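Local atomic coordinates of coelenterazine-binding protein with bound coelenterazine (PDB entry 2HPS), a protein that binds coelenterazine, the luciferin of the sea pansy Renilla, and in a calcium-dependent manner makes it available to luciferase and oxygen for light emission. Residues 110-113 with 114-118; 58-61 with 62-65; 134-137 with 138-141. One frame throughout, in Å; residues are numbered along the deposited sequence. Where two conformers were deposited one is given.

The three contacts are local ones, met along the chain in the order contact 2, contact 1, contact 3. Contact 2 lies within helix 51-68, contact 1 where helix 102-111 runs into its loop, and contact 3 at the start of helix 137-147. Contacts 1 and 3 fall in the same EF-hand pair, their centres about 21 Å apart; contact 2 is in the second EF-hand range, its centre about 26 Å from that of contact 3, on the other side of the chain's centre. None touches another, yet each includes residues of the coelenterazine pocket: Phe61, Ile111, Leu135 and Lys139. Parts of separate EF-hand ranges thus line one ligand pocket, while contact 1 also holds probable calcium ligands.

Contact 1 of 3, residues 110-113 with 114-118; sequences CIDT and DKDGY
With CG anti to the backbone N (chi1 -177°), Asp112 carries its carboxylate to the backbone amides of Asp116 and Gly117, and Lys115, bent at chi2 and chi4, folds its ammonium back to the carbonyl of the same aspartate. This is the opening of an EF-hand loop, here without metal: helix 102-111 ends, and a type I beta turn runs from Asp112 to Lys115. Asp112, Asp114, Asp116 and Tyr118 probably bind calcium together with Glu123.

In the metal-free loop the Asp112 carboxylate is occupied by backbone N-H groups. Asp116 N donates to Asp112 OD1 and Gly117 N to Asp112 OD2, the latter at 2.8 Å, each meeting its oxygen on the syn side and a little over 20° out of the carboxylate plane. Aspartate suits the place because its short side chain offers one oxygen to each of two successive amides. Gly117 has a positive phi, a conformation that glycine adopts easily.

Asp112 O takes two donors from opposite faces of its plane: Lys115 N closes the turn at 3.0 Å, and Lys115 NZ comes in at 2.9 Å. Long and flexible, the lysine also donates to Asp109 O and, through a water, reaches Cys110 O, so its ammonium gathers carbonyls at the helix end. Thr113 OG1 is hydrogen-bonded to Glu123 of helix 121-131.

Two acceptors are pressed together, Asp112 OD1 and Asp116 OD1 lying 2.9 Å apart with their carboxylate planes 31° apart. Such crowding of like charges is likely to be eased when calcium binds. Asp116 OD1 meanwhile forms an Asx turn, receiving Tyr118 N at 3.2 Å from above its carboxylate plane.

Contact 2 of 3, residues 58-61 with 62-65; sequences RQEF and LRVA
The Arg63 guanidinium meets the Glu60 carboxylate at its edge, while the guanidinium of Arg58 has Leu62 CD1 lying over one face, a less certain contact because it holds for one of two conformers of the arginine. At the Arg63 edge the grip is side-on and twofold: Arg63 NE donates to Glu60 OE1 at 2.9 Å, and Arg63 NH2 to Glu60 OE2 at 2.8 Å. Both oxygens are met on their syn sides and lie close to the guanidinium plane, although the two flat groups are turned 35° apart. The side chains run alongside each other and point the same way. Glu60 bends at chi2 (59°) and Arg63 at chi3 (73°), which brings the carboxylate round to face NE and NH2 together.

All this happens within one helix, 51-68, in the second EF-hand range. Its main-chain bonds join each carbonyl to the N-H four residues on, as in Val64 N to Glu60 O at 3.1 Å, whereas the salt bridge spans three residues. Glu60 is buried, its side chain touching Ile102 and Ile106 of helix 102-111, and a lysine in place of Arg63 would probably lose the paired grip, leaving one carboxylate oxygen of Glu60 without its mate.

Besides that guanidinium face, the CD1 methyl of Leu62 lies against the Gln59 amide, 3.8 Å from Gln59 NE2, and Leu62 also touches Arg33 of helix 33-47. The polar ends bond elsewhere, Arg58 to Glu55 and Glu37, Gln59 to Glu55. Phe61 turns from this polar surface to the coelenterazine pocket, where its ring meets that of Tyr36.

Contact 3 of 3, residues 134-137 with 138-141; sequences DLTD and DKAI. With CTZ (c2-hydroxy-coelenterazine), chain B.
Thr136 OG1 receives Lys139 N at 3.1 Å, a capping bond at the N-cap of helix 137-147. Its chi1 of 59° sets OG1 between the backbone N and the carbonyl carbon, from where the oxygen reaches forward to the first turn; the short hydroxyl of threonine suits this task. The close-packed part lies on the ligand side. Leu135 CD2 approaches CTZ C21 to 3.6 Å, and Lys139 lays its aliphatic chain across Thr136 OG1 while its CB comes within 3.6 Å of CTZ O25. A leucine and the methylenes of a lysine thus give the hydroxyphenyl group of coelenterazine a largely apolar wall. Packing is close along the helix too, where Ile141 N donates to Asp137 O and Ile141 CG1 sits beside the same oxygen at 3.2 Å.

The other side is looser and more exposed. The carboxylate of Asp138 leads away from the preceding segment, and acidic residues at a helix start fit the partial positive charge expected there.

Helix 121-131 packs alongside: Leu128 touches Leu135 and Ala140, Leu121 meets Ile141, and Asp137 OD1 forms a salt bridge to Lys125 and accepts a hydrogen bond from Gln129, joining the start of helix 137-147 to helix 121-131.

Contact 1 of 3, residues 110-113 with 114-118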
ATOM      1  N   CYS A 110       5.673 -11.482   0.907  1.00 15.47           N
ATOM      2  CA  CYS A 110       4.501 -12.338   0.675  1.00 16.64           C
ATOM      3  C   CYS A 110       4.293 -12.642  -0.814  1.00 16.94           C
ATOM      4  O   CYS A 110       3.875 -13.752  -1.178  1.00 17.81           O
ATOM      5  CB  CYS A 110       3.255 -11.709   1.302  1.00 16.73           C
ATOM      6  SG  CYS A 110       3.304 -11.676   3.104  1.00 19.96           S
ATOM      7  N   ILE A 111       4.614 -11.684  -1.683  1.00 16.36           N
ATOM      8  CA  ILE A 111       4.521 -11.933  -3.132  1.00 16.94           C
ATOM      9  C   ILE A 111       5.630 -12.887  -3.600  1.00 17.92           C
ATOM     10  O   ILE A 111       5.415 -13.751  -4.472  1.00 18.65           O
ATOM     11  CB  ILE A 111       4.644 -10.620  -3.949  1.00 16.08           C
ATOM     12  CG1 ILE A 111       3.667  -9.550  -3.434  1.00 16.89           C
ATOM     13  CG2 ILE A 111       4.393 -10.883  -5.437  1.00 17.14           C
ATOM     14  CD1 ILE A 111       3.883  -8.162  -4.070  1.00 16.39           C
ATOM     15  N   ASP A 112       6.813 -12.684  -3.022  1.00 18.96           N
ATOM     16  CA  ASP A 112       8.079 -13.311  -3.432  1.00 20.12           C
ATOM     17  C   ASP A 112       8.138 -14.749  -2.927  1.00 21.23           C
ATOM     18  O   ASP A 112       8.732 -15.016  -1.890  1.00 21.38           O
ATOM     19  CB  ASP A 112       9.229 -12.476  -2.854  1.00 20.06           C
ATOM     20  CG  ASP A 112      10.618 -12.970  -3.264  1.00 19.66           C
ATOM     21  OD1 ASP A 112      10.737 -13.893  -4.103  1.00 17.56           O
ATOM     22  OD2 ASP A 112      11.575 -12.396  -2.716  1.00 18.58           O
ATOM     23  N   THR A 113       7.514 -15.658  -3.673  1.00 22.70           N
ATOM     24  CA  THR A 113       7.328 -17.042  -3.211  1.00 24.38           C
ATOM     25  C   THR A 113       8.625 -17.825  -3.089  1.00 25.23           C
ATOM     26  O   THR A 113       8.749 -18.684  -2.209  1.00 26.03           O
ATOM     27  CB  THR A 113       6.301 -17.828  -4.064  1.00 24.33           C
ATOM     28  OG1 THR A 113       6.787 -18.007  -5.397  1.00 26.44           O
ATOM     29  CG2 THR A 113       4.978 -17.091  -4.119  1.00 24.51           C
ATOM     30  N   ASP A 114       9.592 -17.529  -3.958  1.00 25.98           N
ATOM     31  CA  ASP A 114      10.889 -18.209  -3.912  1.00 27.15           C
ATOM     32  C   ASP A 114      11.807 -17.558  -2.890  1.00 26.89           C
ATOM     33  O   ASP A 114      12.865 -18.098  -2.561  1.00 27.75           O
ATOM     34  CB  ASP A 114      11.550 -18.207  -5.289  1.00 27.55           C
ATOM     35  CG  ASP A 114      10.727 -18.944  -6.324  1.00 29.89           C
ATOM     36  OD1 ASP A 114      10.403 -20.138  -6.087  1.00 33.43           O
ATOM     37  OD2 ASP A 114      10.400 -18.329  -7.365  1.00 31.42           O
ATOM     38  N   LYS A 115      11.394 -16.396  -2.386  1.00 26.60           N
ATOM     39  CA  LYS A 115      12.199 -15.588  -1.459  1.00 26.23           C
ATOM     40  C   LYS A 115      13.579 -15.215  -2.052  1.00 25.58           C
ATOM     41  O   LYS A 115      14.603 -15.225  -1.356  1.00 26.31           O
ATOM     42  CB  LYS A 115      12.310 -16.279  -0.089  1.00 26.90           C
ATOM     43  CG  LYS A 115      10.949 -16.511   0.607  1.00 27.17           C
ATOM     44  CD  LYS A 115      10.313 -15.195   1.099  1.00 28.23           C
ATOM     45  CE  LYS A 115       8.896 -15.417   1.672  1.00 28.17           C
ATOM     46  NZ  LYS A 115       7.944 -16.028   0.683  1.00 27.69           N
ATOM     47  N   ASP A 116      13.585 -14.869  -3.339  1.00 24.45           N
ATOM     48  CA  ASP A 116      14.821 -14.582  -4.085  1.00 23.08           C
ATOM     49  C   ASP A 116      14.986 -13.111  -4.500  1.00 22.12           C
ATOM     50  O   ASP A 116      15.926 -12.755  -5.228  1.00 21.50           O
ATOM     51  CB  ASP A 116      14.925 -15.486  -5.327  1.00 23.05           C
ATOM     52  CG  ASP A 116      13.746 -15.329  -6.284  1.00 23.36           C
ATOM     53  OD1 ASP A 116      12.842 -14.510  -6.014  1.00 22.04           O
ATOM     54  OD2 ASP A 116      13.729 -16.025  -7.328  1.00 23.81           O
ATOM     55  N   GLY A 117      14.064 -12.263  -4.054  1.00 20.20           N
ATOM     56  CA  GLY A 117      14.159 -10.836  -4.336  1.00 18.68           C
ATOM     57  C   GLY A 117      13.675 -10.456  -5.730  1.00 17.97           C
ATOM     58  O   GLY A 117      14.031  -9.386  -6.238  1.00 17.30           O
ATOM     59  N   TYR A 118      12.879 -11.345  -6.330  1.00 18.02           N
ATOM     60  CA  TYR A 118      12.175 -11.093  -7.604  1.00 18.66           C
ATOM     61  C   TYR A 118      10.745 -11.597  -7.547  1.00 17.58           C
ATOM     62  O   TYR A 118      10.468 -12.613  -6.921  1.00 18.24           O
ATOM     63  CB  TYR A 118      12.863 -11.786  -8.785  1.00 19.79           C
ATOM     64  CG  TYR A 118      14.253 -11.288  -9.024  1.00 22.38           C
ATOM     65  CD1 TYR A 118      14.489 -10.129  -9.766  1.00 23.21           C
ATOM     66  CD2 TYR A 118      15.344 -11.965  -8.474  1.00 25.64           C
ATOM     67  CE1 TYR A 118      15.800  -9.662  -9.962  1.00 25.72           C
ATOM     68  CE2 TYR A 118      16.639 -11.515  -8.663  1.00 26.47           C
ATOM     69  CZ  TYR A 118      16.859 -10.363  -9.396  1.00 24.93           C
ATOM     70  OH  TYR A 118      18.164  -9.944  -9.566  1.00 26.74           O
TER
HETATM   71  O   HOH W   1       5.109 -16.102  -0.200  1.00 26.86           O

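Contact 2 of 3, residues 58-61 with 62-65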
ATOM      1  N   ARG A  58      -0.271  -8.771  10.939  1.00 15.90           N
ATOM      2  CA  ARG A  58      -1.353  -8.057  11.642  1.00 16.47           C
ATOM      3  C   ARG A  58      -0.833  -6.922  12.548  1.00 16.30           C
ATOM      4  O   ARG A  58      -1.362  -5.814  12.534  1.00 15.25           O
ATOM      5  CB  ARG A  58      -2.233  -9.044  12.429  0.65 16.62           C
ATOM      6  CG  ARG A  58      -3.674  -8.550  12.651  0.65 17.46           C
ATOM      7  CD  ARG A  58      -4.492  -9.510  13.542  0.65 17.03           C
ATOM      8  NE  ARG A  58      -3.886  -9.684  14.872  0.65 18.37           N
ATOM      9  CZ  ARG A  58      -4.240  -9.012  15.963  0.65 18.05           C
ATOM     10  NH1 ARG A  58      -5.228  -8.111  15.919  0.65 19.90           N
ATOM     11  NH2 ARG A  58      -3.611  -9.242  17.112  0.65 20.13           N
ATOM     12  N   GLN A  59       0.202  -7.199  13.344  1.00 16.02           N
ATOM     13  CA  GLN A  59       0.739  -6.205  14.252  1.00 16.52           C
ATOM     14  C   GLN A  59       1.293  -4.983  13.505  1.00 15.76           C
ATOM     15  O   GLN A  59       1.131  -3.854  13.964  1.00 15.72           O
ATOM     16  CB  GLN A  59       1.800  -6.835  15.160  1.00 17.56           C
ATOM     17  CG  GLN A  59       1.186  -7.744  16.234  1.00 19.88           C
ATOM     18  CD  GLN A  59       0.264  -6.998  17.196  1.00 23.43           C
ATOM     19  OE1 GLN A  59       0.523  -5.850  17.562  1.00 26.28           O
ATOM     20  NE2 GLN A  59      -0.826  -7.652  17.602  1.00 22.71           N
ATOM     21  N   GLU A  60       1.897  -5.218  12.342  1.00 15.51           N
ATOM     22  CA  GLU A  60       2.444  -4.089  11.578  1.00 15.82           C
ATOM     23  C   GLU A  60       1.291  -3.254  11.041  1.00 15.43           C
ATOM     24  O   GLU A  60       1.320  -2.017  11.128  1.00 15.64           O
ATOM     25  CB  GLU A  60       3.395  -4.540  10.460  1.00 16.17           C
ATOM     26  CG  GLU A  60       4.025  -3.367   9.660  1.00 17.42           C
ATOM     27  CD  GLU A  60       4.864  -2.367  10.500  1.00 21.21           C
ATOM     28  OE1 GLU A  60       5.160  -2.586  11.712  1.00 21.61           O
ATOM     29  OE2 GLU A  60       5.234  -1.316   9.932  1.00 22.60           O
ATOM     30  N   PHE A  61       0.257  -3.918  10.529  1.00 15.39           N
ATOM     31  CA  PHE A  61      -0.944  -3.181  10.120  1.00 15.44           C
ATOM     32  C   PHE A  61      -1.588  -2.386  11.256  1.00 15.54           C
ATOM     33  O   PHE A  61      -2.046  -1.266  11.052  1.00 15.80           O
ATOM     34  CB  PHE A  61      -1.958  -4.092   9.420  1.00 15.78           C
ATOM     35  CG  PHE A  61      -1.695  -4.242   7.943  1.00 15.84           C
ATOM     36  CD1 PHE A  61      -0.580  -4.945   7.493  1.00 17.03           C
ATOM     37  CD2 PHE A  61      -2.550  -3.652   7.013  1.00 17.40           C
ATOM     38  CE1 PHE A  61      -0.312  -5.069   6.099  1.00 15.44           C
ATOM     39  CE2 PHE A  61      -2.297  -3.755   5.640  1.00 16.52           C
ATOM     40  CZ  PHE A  61      -1.181  -4.475   5.181  1.00 16.68           C
ATOM     41  N   LEU A  62      -1.614  -2.954  12.464  1.00 15.29           N
ATOM     42  CA  LEU A  62      -2.169  -2.227  13.598  1.00 15.88           C
ATOM     43  C   LEU A  62      -1.321  -1.015  13.946  1.00 15.65           C
ATOM     44  O   LEU A  62      -1.849   0.034  14.293  1.00 15.98           O
ATOM     45  CB  LEU A  62      -2.310  -3.146  14.821  1.00 15.87           C
ATOM     46  CG  LEU A  62      -3.362  -4.248  14.711  1.00 18.57           C
ATOM     47  CD1 LEU A  62      -3.234  -5.149  15.945  1.00 20.71           C
ATOM     48  CD2 LEU A  62      -4.781  -3.703  14.566  1.00 21.27           C
ATOM     49  N   ARG A  63      -0.001  -1.158  13.842  1.00 15.25           N
ATOM     50  CA  ARG A  63       0.916  -0.057  14.127  1.00 15.19           C
ATOM     51  C   ARG A  63       0.653   1.131  13.191  1.00 14.69           C
ATOM     52  O   ARG A  63       0.575   2.291  13.624  1.00 14.82           O
ATOM     53  CB  ARG A  63       2.368  -0.538  14.010  1.00 15.07           C
ATOM     54  CG  ARG A  63       3.383   0.485  14.591  1.00 14.85           C
ATOM     55  CD  ARG A  63       4.820  -0.042  14.417  1.00 16.27           C
ATOM     56  NE  ARG A  63       5.255   0.023  13.022  1.00 17.70           N
ATOM     57  CZ  ARG A  63       5.711   1.125  12.430  1.00 19.99           C
ATOM     58  NH1 ARG A  63       5.800   2.267  13.107  1.00 20.77           N
ATOM     59  NH2 ARG A  63       6.061   1.088  11.152  1.00 18.81           N
ATOM     60  N   VAL A  64       0.518   0.824  11.905  1.00 14.82           N
ATOM     61  CA  VAL A  64       0.165   1.815  10.884  1.00 15.00           C
ATOM     62  C   VAL A  64      -1.267   2.337  11.108  1.00 14.78           C
ATOM     63  O   VAL A  64      -1.491   3.537  11.016  1.00 15.59           O
ATOM     64  CB  VAL A  64       0.416   1.262   9.460  1.00 15.66           C
ATOM     65  CG1 VAL A  64      -0.005   2.264   8.382  1.00 15.93           C
ATOM     66  CG2 VAL A  64       1.902   0.920   9.301  1.00 15.17           C
ATOM     67  N   ALA A  65      -2.206   1.460  11.470  1.00 15.33           N
ATOM     68  CA  ALA A  65      -3.591   1.903  11.778  1.00 16.16           C
ATOM     69  C   ALA A  65      -3.602   3.013  12.829  1.00 16.86           C
ATOM     70  O   ALA A  65      -4.359   3.989  12.726  1.00 15.74           O
ATOM     71  CB  ALA A  65      -4.457   0.724  12.221  1.00 16.31           C
TER

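Contact 3 of 3, residues 134-137 with 138-141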
ATOM      1  N   ASP A 134     -11.742  -7.429  -6.113  1.00 14.61           N
ATOM      2  CA  ASP A 134     -12.555  -6.606  -7.003  1.00 15.43           C
ATOM      3  C   ASP A 134     -11.770  -6.176  -8.260  1.00 14.90           C
ATOM      4  O   ASP A 134     -12.366  -5.712  -9.245  1.00 15.15           O
ATOM      5  CB  ASP A 134     -13.038  -5.368  -6.241  1.00 15.95           C
ATOM      6  CG  ASP A 134     -11.890  -4.564  -5.667  1.00 17.25           C
ATOM      7  OD1 ASP A 134     -11.095  -5.138  -4.885  1.00 17.47           O
ATOM      8  OD2 ASP A 134     -11.761  -3.363  -6.006  1.00 21.07           O
ATOM      9  N   LEU A 135     -10.439  -6.312  -8.224  1.00 14.41           N
ATOM     10  CA  LEU A 135      -9.566  -5.844  -9.311  1.00 14.82           C
ATOM     11  C   LEU A 135      -9.515  -6.794 -10.502  1.00 15.17           C
ATOM     12  O   LEU A 135      -9.173  -7.971 -10.343  1.00 15.59           O
ATOM     13  CB  LEU A 135      -8.139  -5.611  -8.783  1.00 14.39           C
ATOM     14  CG  LEU A 135      -7.999  -4.496  -7.731  1.00 15.71           C
ATOM     15  CD1 LEU A 135      -6.590  -4.469  -7.144  1.00 16.41           C
ATOM     16  CD2 LEU A 135      -8.382  -3.137  -8.296  1.00 15.72           C
ATOM     17  N   THR A 136      -9.870  -6.266 -11.679  1.00 16.43           N
ATOM     18  CA  THR A 136      -9.838  -7.028 -12.934  1.00 17.29           C
ATOM     19  C   THR A 136      -8.417  -7.464 -13.273  1.00 18.03           C
ATOM     20  O   THR A 136      -7.435  -6.832 -12.849  1.00 17.45           O
ATOM     21  CB  THR A 136     -10.348  -6.185 -14.122  1.00 16.73           C
ATOM     22  OG1 THR A 136      -9.541  -5.014 -14.258  1.00 16.99           O
ATOM     23  CG2 THR A 136     -11.793  -5.752 -13.906  1.00 18.01           C
ATOM     24  N   ASP A 137      -8.311  -8.512 -14.088  1.00 18.92           N
ATOM     25  CA  ASP A 137      -7.003  -8.919 -14.626  1.00 19.67           C
ATOM     26  C   ASP A 137      -6.303  -7.744 -15.326  1.00 19.47           C
ATOM     27  O   ASP A 137      -5.103  -7.529 -15.137  1.00 19.27           O
ATOM     28  CB  ASP A 137      -7.148 -10.107 -15.587  1.00 20.55           C
ATOM     29  CG  ASP A 137      -7.705 -11.347 -14.927  1.00 23.14           C
ATOM     30  OD1 ASP A 137      -7.756 -11.450 -13.684  1.00 23.77           O
ATOM     31  OD2 ASP A 137      -8.115 -12.267 -15.679  1.00 29.39           O
ATOM     32  N   ASP A 138      -7.055  -6.966 -16.108  1.00 19.40           N
ATOM     33  CA  ASP A 138      -6.514  -5.787 -16.771  1.00 19.56           C
ATOM     34  C   ASP A 138      -5.857  -4.847 -15.765  1.00 18.99           C
ATOM     35  O   ASP A 138      -4.715  -4.468 -15.947  1.00 17.65           O
ATOM     36  CB  ASP A 138      -7.587  -5.043 -17.580  1.00 20.72           C
ATOM     37  CG  ASP A 138      -7.071  -3.734 -18.139  1.00 25.30           C
ATOM     38  OD1 ASP A 138      -6.061  -3.757 -18.870  1.00 29.96           O
ATOM     39  OD2 ASP A 138      -7.652  -2.670 -17.840  1.00 31.88           O
ATOM     40  N   LYS A 139      -6.563  -4.503 -14.682  1.00 17.22           N
ATOM     41  CA  LYS A 139      -5.974  -3.626 -13.686  1.00 16.79           C
ATOM     42  C   LYS A 139      -4.725  -4.196 -13.034  1.00 15.76           C
ATOM     43  O   LYS A 139      -3.747  -3.468 -12.836  1.00 15.51           O
ATOM     44  CB  LYS A 139      -7.005  -3.197 -12.628  1.00 16.31           C
ATOM     45  CG  LYS A 139      -8.013  -2.195 -13.191  1.00 18.59           C
ATOM     46  CD  LYS A 139      -9.050  -1.811 -12.136  1.00 22.42           C
ATOM     47  CE  LYS A 139     -10.360  -1.288 -12.773  1.00 27.17           C
ATOM     48  NZ  LYS A 139     -10.126  -0.281 -13.844  1.00 30.12           N
ATOM     49  N   ALA A 140      -4.750  -5.486 -12.697  1.00 15.39           N
ATOM     50  CA  ALA A 140      -3.611  -6.087 -11.999  1.00 15.60           C
ATOM     51  C   ALA A 140      -2.386  -6.138 -12.912  1.00 15.80           C
ATOM     52  O   ALA A 140      -1.275  -5.862 -12.495  1.00 14.94           O
ATOM     53  CB  ALA A 140      -3.965  -7.477 -11.511  1.00 15.05           C
ATOM     54  N   ILE A 141      -2.624  -6.456 -14.180  1.00 15.82           N
ATOM     55  CA  ILE A 141      -1.537  -6.637 -15.141  1.00 16.10           C
ATOM     56  C   ILE A 141      -0.975  -5.282 -15.566  1.00 16.33           C
ATOM     57  O   ILE A 141       0.237  -5.128 -15.732  1.00 16.23           O
ATOM     58  CB  ILE A 141      -2.017  -7.476 -16.347  1.00 15.97           C
ATOM     59  CG1 ILE A 141      -2.322  -8.899 -15.869  1.00 16.67           C
ATOM     60  CG2 ILE A 141      -0.949  -7.475 -17.461  1.00 16.44           C
ATOM     61  CD1 ILE A 141      -3.104  -9.764 -16.837  1.00 17.06           C
TER
HETATM   62  N1  CTZ B 187      -2.510  -2.519  -1.662  1.00 13.65           N
HETATM   63  C2  CTZ B 187      -3.681  -2.870  -1.064  1.00 13.29           C
HETATM   64  C3  CTZ B 187      -4.660  -2.696  -2.139  1.00 12.47           C
HETATM   65  N4  CTZ B 187      -4.075  -2.291  -3.263  1.00 13.91           N
HETATM   66  C5  CTZ B 187      -4.578  -2.004  -4.481  1.00 11.67           C
HETATM   67  C6  CTZ B 187      -3.705  -1.565  -5.479  1.00 12.38           C
HETATM   68  N7  CTZ B 187      -2.382  -1.438  -5.243  1.00 12.96           N
HETATM   69  C8  CTZ B 187      -1.845  -1.728  -4.037  1.00 13.70           C
HETATM   70  C9  CTZ B 187      -2.767  -2.172  -2.965  1.00 12.94           C
HETATM   71  C10 CTZ B 187      -3.868  -3.306   0.369  1.00 13.68           C
HETATM   72  C11 CTZ B 187      -3.468  -2.137   1.232  1.00 13.90           C
HETATM   73  C12 CTZ B 187      -2.327  -2.228   2.027  1.00 13.04           C
HETATM   74  C13 CTZ B 187      -1.921  -1.164   2.823  1.00 16.02           C
HETATM   75  C14 CTZ B 187      -2.689   0.005   2.817  1.00 16.20           C
HETATM   76  C15 CTZ B 187      -3.834   0.111   2.013  1.00 15.55           C
HETATM   77  C16 CTZ B 187      -4.227  -0.966   1.215  1.00 14.78           C
HETATM   78  O17 CTZ B 187      -2.294   1.048   3.590  1.00 16.86           O
HETATM   79  O18 CTZ B 187      -5.934  -2.894  -2.045  1.00 13.35           O
HETATM   80  C19 CTZ B 187      -4.240  -1.276  -6.829  1.00 12.99           C
HETATM   81  C20 CTZ B 187      -5.506  -0.715  -7.012  1.00 11.75           C
HETATM   82  C21 CTZ B 187      -5.982  -0.468  -8.298  1.00 13.48           C
HETATM   83  C22 CTZ B 187      -5.199  -0.798  -9.413  1.00 12.43           C
HETATM   84  C23 CTZ B 187      -3.945  -1.369  -9.246  1.00 13.74           C
HETATM   85  C24 CTZ B 187      -3.465  -1.613  -7.953  1.00 14.40           C
HETATM   86  O25 CTZ B 187      -5.695  -0.551 -10.656  1.00 12.87           O
HETATM   87  C26 CTZ B 187      -0.368  -1.575  -3.724  1.00 13.73           C
HETATM   88  C27 CTZ B 187       0.354  -2.828  -4.147  1.00 15.55           C
HETATM   89  C28 CTZ B 187       0.952  -3.673  -3.212  1.00 17.71           C
HETATM   90  C29 CTZ B 187       1.614  -4.819  -3.652  1.00 17.01           C
HETATM   91  C30 CTZ B 187       1.658  -5.119  -5.022  1.00 15.99           C
HETATM   92  C31 CTZ B 187       1.072  -4.266  -5.957  1.00 16.54           C
HETATM   93  C32 CTZ B 187       0.422  -3.111  -5.515  1.00 16.58           C